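Local coordinates for mycosin-1 (Mycobacterium smegmatis, PDB 4KB5), which cleaves the ESX-1 substrate EspB as a membrane-anchored, subtilisin-like serine protease and may regulate type VII secretion, at residues L324-F329 with A335-R340; D48-Q53 with A315-G320. All coordinates share one frame; numbering follows the deposited sequence.

Contact 1: residues L324-F329 with A335-R340; sequences LVKQRF and AQIINR
Val325 points toward helix 334-343 and touches it with one branch. Its CG1 is anti to the backbone N (chi1 174°), which puts this methyl between Ile337 and Arg340. Val325 CG1 lies 4.0 Å from both CG1 and CG2 of Ile337. The valine and isoleucine run alongside one another, pointing opposite ways. The same methyl packs against the aliphatic part of Arg340, with Val325 CG1 3.8 Å from Arg340 CD. Next comes Lys326, which lays its CD 3.9 Å from Ile337 CD1. Its NZ goes on to bond the carbonyl of Pro330 in the turn. Two consecutive helices of the subtilisin-like domain are joined here by a short turn. Helix 311-328, which carries Ser312, the inferred charge-relay serine, in its first turn, ends here. Helix 334-343 follows at 117°, with the axes of the short segments 10.4 Å apart. Phe329 is the first residue past the helix end. The guanidinium of Arg340 stacks on its ring as a cation-pi pair, planes 27° apart. It is offset to the CE1-CZ side, with Arg340 NH2 3.8 Å from Phe329 CE1. The bend of the arginine at chi3 turns the group onto the ring. Arg340 NH2 also donates to the carbonyls of Ala366 and Trp369, which should help fix the guanidinium there.

Contact 2: residues D48-Q53 with A315-G320; sequences DYLRIQ and AAYVSG
Leu50 and Ile52 meet the ring of Tyr317 in a small, wholly apolar contact. No hydrogen bond links the two segments, which bury only 100 Å² together. The main interaction is CH-pi. Leu50 CD1 sits 4.1 Å from the centroid of the Tyr317 ring, 30° from the ring normal, displaced from the middle of the ring. Leu50 CG lies opposite the carbonyl carbon (chi1 -65°), which carries CD1 out to the ring. The methyl leans to one side, with Leu50 CD1 3.6 Å from Tyr317 CD1. The second interaction is a looser apolar touch: Ile52 CD1 lies 4.1 Å from Tyr317 CE1. The Ile52 side chain runs roughly perpendicular to the tyrosine side chain. Backbone shape brings both residues to the ring. Helix 45-49 closes in a Schellman motif at Arg51, whose phi is positive, and the same residue is the N-cap of helix 52-55. Leu50 and Ile52 flank it and both point toward Tyr317. As in other subtilases, the tyrosine's helix carries the inferred charge-relay serine, Ser312, at its N-terminal end. The contact packs the short N-terminal helices against this helix. Tyr317 also touches Ile108 of helix 102-110, while Val318 packs on strands 210-214 and 256-261 of the central parallel sheet.

From the N terminus, the chain first passes 48-53, at the junction of helices 45-49 and 52-55. It then builds the seven-stranded parallel sheet, including the strands from 65-70 to 279-282. On reaching helix 311-328 it closes contact 2, around a loop of 261 residues. Contact 1 opens later on the same helix and closes after five more residues, at 335-340. The two contacts therefore follow in series and neither nest nor cross. Their centres are 14 Å apart. Helix 311-328 is common to both: contact 2 joins it to the early short helices, and contact 1 joins its C-terminal end to helix 334-343.

Contact 1: residues L324-F329 with A335-R340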
ATOM      1  N   LEU A 324      -2.516 -14.878  -1.529  1.00 26.46           N
ATOM      2  CA  LEU A 324      -2.919 -16.181  -0.968  1.00 27.93           C
ATOM      3  C   LEU A 324      -4.392 -16.478  -1.267  1.00 28.24           C
ATOM      4  O   LEU A 324      -4.733 -17.559  -1.762  1.00 28.05           O
ATOM      5  CB  LEU A 324      -2.672 -16.223   0.547  1.00 26.95           C
ATOM      6  CG  LEU A 324      -1.216 -16.032   0.999  1.00 27.47           C
ATOM      7  CD1 LEU A 324      -1.068 -16.286   2.490  1.00 27.27           C
ATOM      8  CD2 LEU A 324      -0.290 -16.953   0.222  1.00 26.14           C
ATOM      9  N   VAL A 325      -5.254 -15.504  -0.976  1.00 28.67           N
ATOM     10  CA  VAL A 325      -6.694 -15.653  -1.216  1.00 30.12           C
ATOM     11  C   VAL A 325      -6.965 -15.890  -2.703  1.00 31.70           C
ATOM     12  O   VAL A 325      -7.751 -16.770  -3.061  1.00 31.75           O
ATOM     13  CB  VAL A 325      -7.489 -14.434  -0.694  1.00 30.16           C
ATOM     14  CG1 VAL A 325      -8.959 -14.537  -1.086  1.00 29.65           C
ATOM     15  CG2 VAL A 325      -7.333 -14.312   0.817  1.00 29.64           C
ATOM     16  N   LYS A 326      -6.276 -15.138  -3.562  1.00 32.30           N
ATOM     17  CA  LYS A 326      -6.442 -15.273  -5.014  1.00 32.37           C
ATOM     18  C   LYS A 326      -6.083 -16.682  -5.521  1.00 33.66           C
ATOM     19  O   LYS A 326      -6.778 -17.234  -6.367  1.00 33.95           O
ATOM     20  CB  LYS A 326      -5.641 -14.185  -5.737  1.00 33.10           C
ATOM     21  CG  LYS A 326      -5.722 -14.197  -7.254  1.00 36.97           C
ATOM     22  CD  LYS A 326      -7.147 -14.017  -7.755  1.00 40.82           C
ATOM     23  CE  LYS A 326      -7.184 -14.042  -9.269  1.00 42.15           C
ATOM     24  NZ  LYS A 326      -8.578 -14.028  -9.776  1.00 47.25           N
ATOM     25  N   GLN A 327      -5.003 -17.264  -5.003  1.00 33.53           N
ATOM     26  CA  GLN A 327      -4.670 -18.644  -5.355  1.00 34.60           C
ATOM     27  C   GLN A 327      -5.716 -19.629  -4.830  1.00 35.12           C
ATOM     28  O   GLN A 327      -6.158 -20.514  -5.562  1.00 36.88           O
ATOM     29  CB  GLN A 327      -3.275 -19.055  -4.859  1.00 34.10           C
ATOM     30  CG  GLN A 327      -2.939 -20.493  -5.258  1.00 34.10           C
ATOM     31  CD  GLN A 327      -1.726 -21.084  -4.555  1.00 32.84           C
ATOM     32  OE1 GLN A 327      -1.337 -22.208  -4.851  1.00 37.69           O
ATOM     33  NE2 GLN A 327      -1.125 -20.345  -3.649  1.00 30.40           N
ATOM     34  N   ARG A 328      -6.095 -19.483  -3.564  1.00 34.96           N
ATOM     35  CA  ARG A 328      -7.019 -20.427  -2.952  1.00 36.67           C
ATOM     36  C   ARG A 328      -8.430 -20.339  -3.538  1.00 38.51           C
ATOM     37  O   ARG A 328      -9.051 -21.374  -3.797  1.00 38.21           O
ATOM     38  CB  ARG A 328      -7.053 -20.279  -1.437  1.00 37.47           C
ATOM     39  CG  ARG A 328      -7.832 -21.399  -0.758  1.00 41.22           C
ATOM     40  CD  ARG A 328      -7.215 -21.773   0.568  1.00 45.15           C
ATOM     41  NE  ARG A 328      -8.029 -22.741   1.296  1.00 49.35           N
ATOM     42  CZ  ARG A 328      -7.864 -24.060   1.257  1.00 50.06           C
ATOM     43  NH1 ARG A 328      -6.913 -24.610   0.511  1.00 52.55           N
ATOM     44  NH2 ARG A 328      -8.662 -24.832   1.968  1.00 51.98           N
ATOM     45  N   PHE A 329      -8.926 -19.116  -3.747  1.00 37.34           N
ATOM     46  CA  PHE A 329     -10.257 -18.910  -4.338  1.00 37.96           C
ATOM     47  C   PHE A 329     -10.172 -18.115  -5.639  1.00 37.39           C
ATOM     48  O   PHE A 329     -10.471 -16.914  -5.661  1.00 37.74           O
ATOM     49  CB  PHE A 329     -11.186 -18.212  -3.355  1.00 35.44           C
ATOM     50  CG  PHE A 329     -11.235 -18.856  -2.001  1.00 39.34           C
ATOM     51  CD1 PHE A 329     -10.472 -18.351  -0.949  1.00 37.33           C
ATOM     52  CD2 PHE A 329     -12.050 -19.964  -1.769  1.00 39.44           C
ATOM     53  CE1 PHE A 329     -10.525 -18.929   0.310  1.00 38.63           C
ATOM     54  CE2 PHE A 329     -12.093 -20.555  -0.515  1.00 41.22           C
ATOM     55  CZ  PHE A 329     -11.334 -20.033   0.528  1.00 40.19           C
ATOM     56  N   ALA A 335     -13.570  -7.186  -5.382  1.00 28.03           N
ATOM     57  CA  ALA A 335     -14.499  -6.847  -4.290  1.00 27.66           C
ATOM     58  C   ALA A 335     -14.673  -8.005  -3.307  1.00 26.69           C
ATOM     59  O   ALA A 335     -14.708  -7.803  -2.094  1.00 27.13           O
ATOM     60  CB  ALA A 335     -15.864  -6.401  -4.836  1.00 27.32           C
ATOM     61  N   GLN A 336     -14.789  -9.213  -3.839  1.00 26.31           N
ATOM     62  CA  GLN A 336     -15.019 -10.387  -3.025  1.00 27.11           C
ATOM     63  C   GLN A 336     -13.780 -10.814  -2.241  1.00 27.93           C
ATOM     64  O   GLN A 336     -13.900 -11.367  -1.145  1.00 27.11           O
ATOM     65  CB  GLN A 336     -15.523 -11.529  -3.912  1.00 28.15           C
ATOM     66  CG  GLN A 336     -16.902 -11.235  -4.476  1.00 28.97           C
ATOM     67  CD  GLN A 336     -17.339 -12.225  -5.527  1.00 30.21           C
ATOM     68  OE1 GLN A 336     -16.515 -12.853  -6.197  1.00 32.05           O
ATOM     69  NE2 GLN A 336     -18.655 -12.354  -5.695  1.00 30.27           N
ATOM     70  N   ILE A 337     -12.597 -10.575  -2.808  1.00 26.96           N
ATOM     71  CA  ILE A 337     -11.345 -10.821  -2.094  1.00 27.48           C
ATOM     72  C   ILE A 337     -11.206  -9.847  -0.919  1.00 27.46           C
ATOM     73  O   ILE A 337     -10.952 -10.263   0.209  1.00 28.66           O
ATOM     74  CB  ILE A 337     -10.123 -10.774  -3.046  1.00 27.74           C
ATOM     75  CG1 ILE A 337     -10.145 -12.013  -3.944  1.00 27.24           C
ATOM     76  CG2 ILE A 337      -8.820 -10.709  -2.243  1.00 28.28           C
ATOM     77  CD1 ILE A 337      -9.237 -11.944  -5.165  1.00 29.37           C
ATOM     78  N   ILE A 338     -11.423  -8.563  -1.172  1.00 28.26           N
ATOM     79  CA  ILE A 338     -11.417  -7.544  -0.113  1.00 29.66           C
ATOM     80  C   ILE A 338     -12.453  -7.861   0.984  1.00 31.49           C
ATOM     81  O   ILE A 338     -12.159  -7.711   2.176  1.00 29.72           O
ATOM     82  CB  ILE A 338     -11.668  -6.130  -0.681  1.00 30.26           C
ATOM     83  CG1 ILE A 338     -10.447  -5.640  -1.482  1.00 29.72           C
ATOM     84  CG2 ILE A 338     -11.977  -5.126   0.427  1.00 31.25           C
ATOM     85  CD1 ILE A 338     -10.756  -4.441  -2.362  1.00 31.84           C
ATOM     86  N   ASN A 339     -13.647  -8.303   0.581  1.00 31.25           N
ATOM     87  CA  ASN A 339     -14.706  -8.621   1.550  1.00 32.29           C
ATOM     88  C   ASN A 339     -14.277  -9.742   2.496  1.00 31.95           C
ATOM     89  O   ASN A 339     -14.464  -9.653   3.705  1.00 34.15           O
ATOM     90  CB  ASN A 339     -16.015  -9.021   0.848  1.00 31.63           C
ATOM     91  CG  ASN A 339     -17.093  -9.456   1.843  1.00 32.81           C
ATOM     92  OD1 ASN A 339     -17.459 -10.632   1.915  1.00 34.36           O
ATOM     93  ND2 ASN A 339     -17.561  -8.520   2.634  1.00 30.15           N
ATOM     94  N   ARG A 340     -13.710 -10.791   1.919  1.00 32.08           N
ATOM     95  CA  ARG A 340     -13.179 -11.920   2.656  1.00 33.12           C
ATOM     96  C   ARG A 340     -12.076 -11.521   3.671  1.00 33.74           C
ATOM     97  O   ARG A 340     -12.061 -11.998   4.814  1.00 34.19           O
ATOM     98  CB  ARG A 340     -12.694 -12.961   1.659  1.00 32.76           C
ATOM     99  CG  ARG A 340     -11.939 -14.125   2.257  1.00 35.72           C
ATOM    100  CD  ARG A 340     -11.825 -15.265   1.262  1.00 36.87           C
ATOM    101  NE  ARG A 340     -13.062 -16.015   1.194  1.00 40.58           N
ATOM    102  CZ  ARG A 340     -13.434 -16.968   2.052  1.00 39.83           C
ATOM    103  NH1 ARG A 340     -14.601 -17.564   1.881  1.00 38.45           N
ATOM    104  NH2 ARG A 340     -12.661 -17.329   3.075  1.00 38.84           N
TER

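Contact 2: residues D48-Q53 with A315-G320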
ATOM      1  N   ASP A  48       4.825 -14.748  13.351  1.00 32.77           N
ATOM      2  CA  ASP A  48       4.144 -15.481  14.426  1.00 34.83           C
ATOM      3  C   ASP A  48       2.749 -14.885  14.650  1.00 32.76           C
ATOM      4  O   ASP A  48       1.773 -15.604  14.710  1.00 35.44           O
ATOM      5  CB  ASP A  48       4.932 -15.408  15.735  1.00 36.62           C
ATOM      6  CG  ASP A  48       6.187 -16.279  15.731  1.00 40.40           C
ATOM      7  OD1 ASP A  48       6.231 -17.308  15.020  1.00 41.52           O
ATOM      8  OD2 ASP A  48       7.125 -15.927  16.475  1.00 42.50           O
ATOM      9  N   TYR A  49       2.684 -13.567  14.775  1.00 32.29           N
ATOM     10  CA  TYR A  49       1.431 -12.854  15.005  1.00 35.23           C
ATOM     11  C   TYR A  49       0.355 -13.191  13.959  1.00 34.72           C
ATOM     12  O   TYR A  49      -0.800 -13.450  14.306  1.00 34.02           O
ATOM     13  CB  TYR A  49       1.713 -11.360  15.020  1.00 37.05           C
ATOM     14  CG  TYR A  49       0.556 -10.517  15.474  1.00 42.65           C
ATOM     15  CD1 TYR A  49       0.526  -9.989  16.763  1.00 43.98           C
ATOM     16  CD2 TYR A  49      -0.512 -10.230  14.613  1.00 43.63           C
ATOM     17  CE1 TYR A  49      -0.532  -9.200  17.185  1.00 47.23           C
ATOM     18  CE2 TYR A  49      -1.579  -9.451  15.034  1.00 45.57           C
ATOM     19  CZ  TYR A  49      -1.581  -8.941  16.316  1.00 46.63           C
ATOM     20  OH  TYR A  49      -2.627  -8.162  16.739  1.00 52.54           O
ATOM     21  N   LEU A  50       0.755 -13.209  12.688  1.00 31.61           N
ATOM     22  CA  LEU A  50      -0.156 -13.466  11.576  1.00 31.17           C
ATOM     23  C   LEU A  50      -0.264 -14.938  11.212  1.00 32.40           C
ATOM     24  O   LEU A  50      -0.958 -15.283  10.245  1.00 33.30           O
ATOM     25  CB  LEU A  50       0.295 -12.673  10.329  1.00 30.34           C
ATOM     26  CG  LEU A  50       0.251 -11.145  10.408  1.00 27.97           C
ATOM     27  CD1 LEU A  50       0.990 -10.546   9.216  1.00 29.10           C
ATOM     28  CD2 LEU A  50      -1.193 -10.651  10.454  1.00 27.79           C
ATOM     29  N   ARG A  51       0.425 -15.804  11.963  1.00 33.66           N
ATOM     30  CA  ARG A  51       0.417 -17.265  11.717  1.00 34.45           C
ATOM     31  C   ARG A  51       0.708 -17.619  10.249  1.00 33.91           C
ATOM     32  O   ARG A  51      -0.006 -18.421   9.608  1.00 33.61           O
ATOM     33  CB  ARG A  51      -0.900 -17.914  12.194  1.00 36.76           C
ATOM     34  CG  ARG A  51      -1.400 -17.395  13.537  1.00 41.71           C
ATOM     35  CD  ARG A  51      -2.409 -18.321  14.206  1.00 45.34           C
ATOM     36  NE  ARG A  51      -3.764 -18.305  13.637  1.00 52.89           N
ATOM     37  CZ  ARG A  51      -4.714 -17.395  13.900  1.00 55.94           C
ATOM     38  NH1 ARG A  51      -4.473 -16.356  14.698  1.00 59.78           N
ATOM     39  NH2 ARG A  51      -5.916 -17.505  13.335  1.00 51.89           N
ATOM     40  N   ILE A  52       1.778 -17.024   9.724  1.00 33.53           N
ATOM     41  CA  ILE A  52       2.119 -17.165   8.307  1.00 32.79           C
ATOM     42  C   ILE A  52       2.393 -18.619   7.933  1.00 34.03           C
ATOM     43  O   ILE A  52       1.917 -19.092   6.892  1.00 33.55           O
ATOM     44  CB  ILE A  52       3.255 -16.188   7.903  1.00 33.04           C
ATOM     45  CG1 ILE A  52       2.737 -14.743   8.031  1.00 32.65           C
ATOM     46  CG2 ILE A  52       3.769 -16.489   6.495  1.00 32.43           C
ATOM     47  CD1 ILE A  52       3.662 -13.641   7.556  1.00 32.50           C
ATOM     48  N   GLN A  53       3.126 -19.334   8.794  1.00 35.40           N
ATOM     49  CA  GLN A  53       3.434 -20.743   8.566  1.00 36.93           C
ATOM     50  C   GLN A  53       2.163 -21.591   8.422  1.00 35.39           C
ATOM     51  O   GLN A  53       2.058 -22.410   7.505  1.00 35.46           O
ATOM     52  CB  GLN A  53       4.343 -21.292   9.678  1.00 42.47           C
ATOM     53  CG  GLN A  53       4.735 -22.754   9.488  1.00 48.99           C
ATOM     54  CD  GLN A  53       5.901 -23.224  10.363  1.00 56.32           C
ATOM     55  OE1 GLN A  53       6.331 -24.376  10.254  1.00 60.78           O
ATOM     56  NE2 GLN A  53       6.419 -22.346  11.226  1.00 58.50           N
ATOM     57  N   ALA A 315       0.516  -2.478   4.467  1.00 25.65           N
ATOM     58  CA  ALA A 315      -0.143  -2.742   3.178  1.00 24.55           C
ATOM     59  C   ALA A 315       0.451  -3.956   2.483  1.00 23.12           C
ATOM     60  O   ALA A 315      -0.284  -4.764   1.934  1.00 23.40           O
ATOM     61  CB  ALA A 315      -0.058  -1.517   2.272  1.00 25.12           C
ATOM     62  N   ALA A 316       1.786  -4.091   2.504  1.00 24.22           N
ATOM     63  CA  ALA A 316       2.456  -5.258   1.916  1.00 22.67           C
ATOM     64  C   ALA A 316       1.958  -6.594   2.494  1.00 22.93           C
ATOM     65  O   ALA A 316       1.698  -7.547   1.755  1.00 24.08           O
ATOM     66  CB  ALA A 316       3.992  -5.132   2.032  1.00 22.14           C
ATOM     67  N   TYR A 317       1.799  -6.680   3.811  1.00 24.72           N
ATOM     68  CA  TYR A 317       1.254  -7.911   4.391  1.00 24.29           C
ATOM     69  C   TYR A 317      -0.117  -8.263   3.833  1.00 24.00           C
ATOM     70  O   TYR A 317      -0.400  -9.423   3.528  1.00 22.77           O
ATOM     71  CB  TYR A 317       1.189  -7.821   5.919  1.00 26.03           C
ATOM     72  CG  TYR A 317       2.526  -8.103   6.555  1.00 26.29           C
ATOM     73  CD1 TYR A 317       3.076  -9.378   6.488  1.00 26.37           C
ATOM     74  CD2 TYR A 317       3.250  -7.095   7.193  1.00 25.97           C
ATOM     75  CE1 TYR A 317       4.299  -9.656   7.055  1.00 27.48           C
ATOM     76  CE2 TYR A 317       4.485  -7.366   7.765  1.00 27.33           C
ATOM     77  CZ  TYR A 317       4.988  -8.650   7.687  1.00 27.87           C
ATOM     78  OH  TYR A 317       6.201  -8.950   8.218  1.00 33.69           O
ATOM     79  N   VAL A 318      -0.954  -7.240   3.682  1.00 24.92           N
ATOM     80  CA  VAL A 318      -2.330  -7.422   3.193  1.00 24.45           C
ATOM     81  C   VAL A 318      -2.341  -7.762   1.694  1.00 23.77           C
ATOM     82  O   VAL A 318      -3.123  -8.626   1.243  1.00 23.56           O
ATOM     83  CB  VAL A 318      -3.196  -6.183   3.554  1.00 24.78           C
ATOM     84  CG1 VAL A 318      -4.629  -6.349   3.061  1.00 25.16           C
ATOM     85  CG2 VAL A 318      -3.198  -5.970   5.063  1.00 23.67           C
ATOM     86  N   SER A 319      -1.439  -7.135   0.926  1.00 24.01           N
ATOM     87  CA  SER A 319      -1.242  -7.547  -0.477  1.00 23.69           C
ATOM     88  C   SER A 319      -0.811  -8.990  -0.568  1.00 23.55           C
ATOM     89  O   SER A 319      -1.314  -9.742  -1.408  1.00 24.23           O
ATOM     90  CB  SER A 319      -0.210  -6.667  -1.198  1.00 24.21           C
ATOM     91  OG  SER A 319      -0.705  -5.358  -1.344  1.00 24.65           O
ATOM     92  N   GLY A 320       0.134  -9.389   0.278  1.00 24.75           N
ATOM     93  CA  GLY A 320       0.503 -10.814   0.336  1.00 24.02           C
ATOM     94  C   GLY A 320      -0.699 -11.700   0.626  1.00 24.57           C
ATOM     95  O   GLY A 320      -0.884 -12.752  -0.001  1.00 24.87           O
TER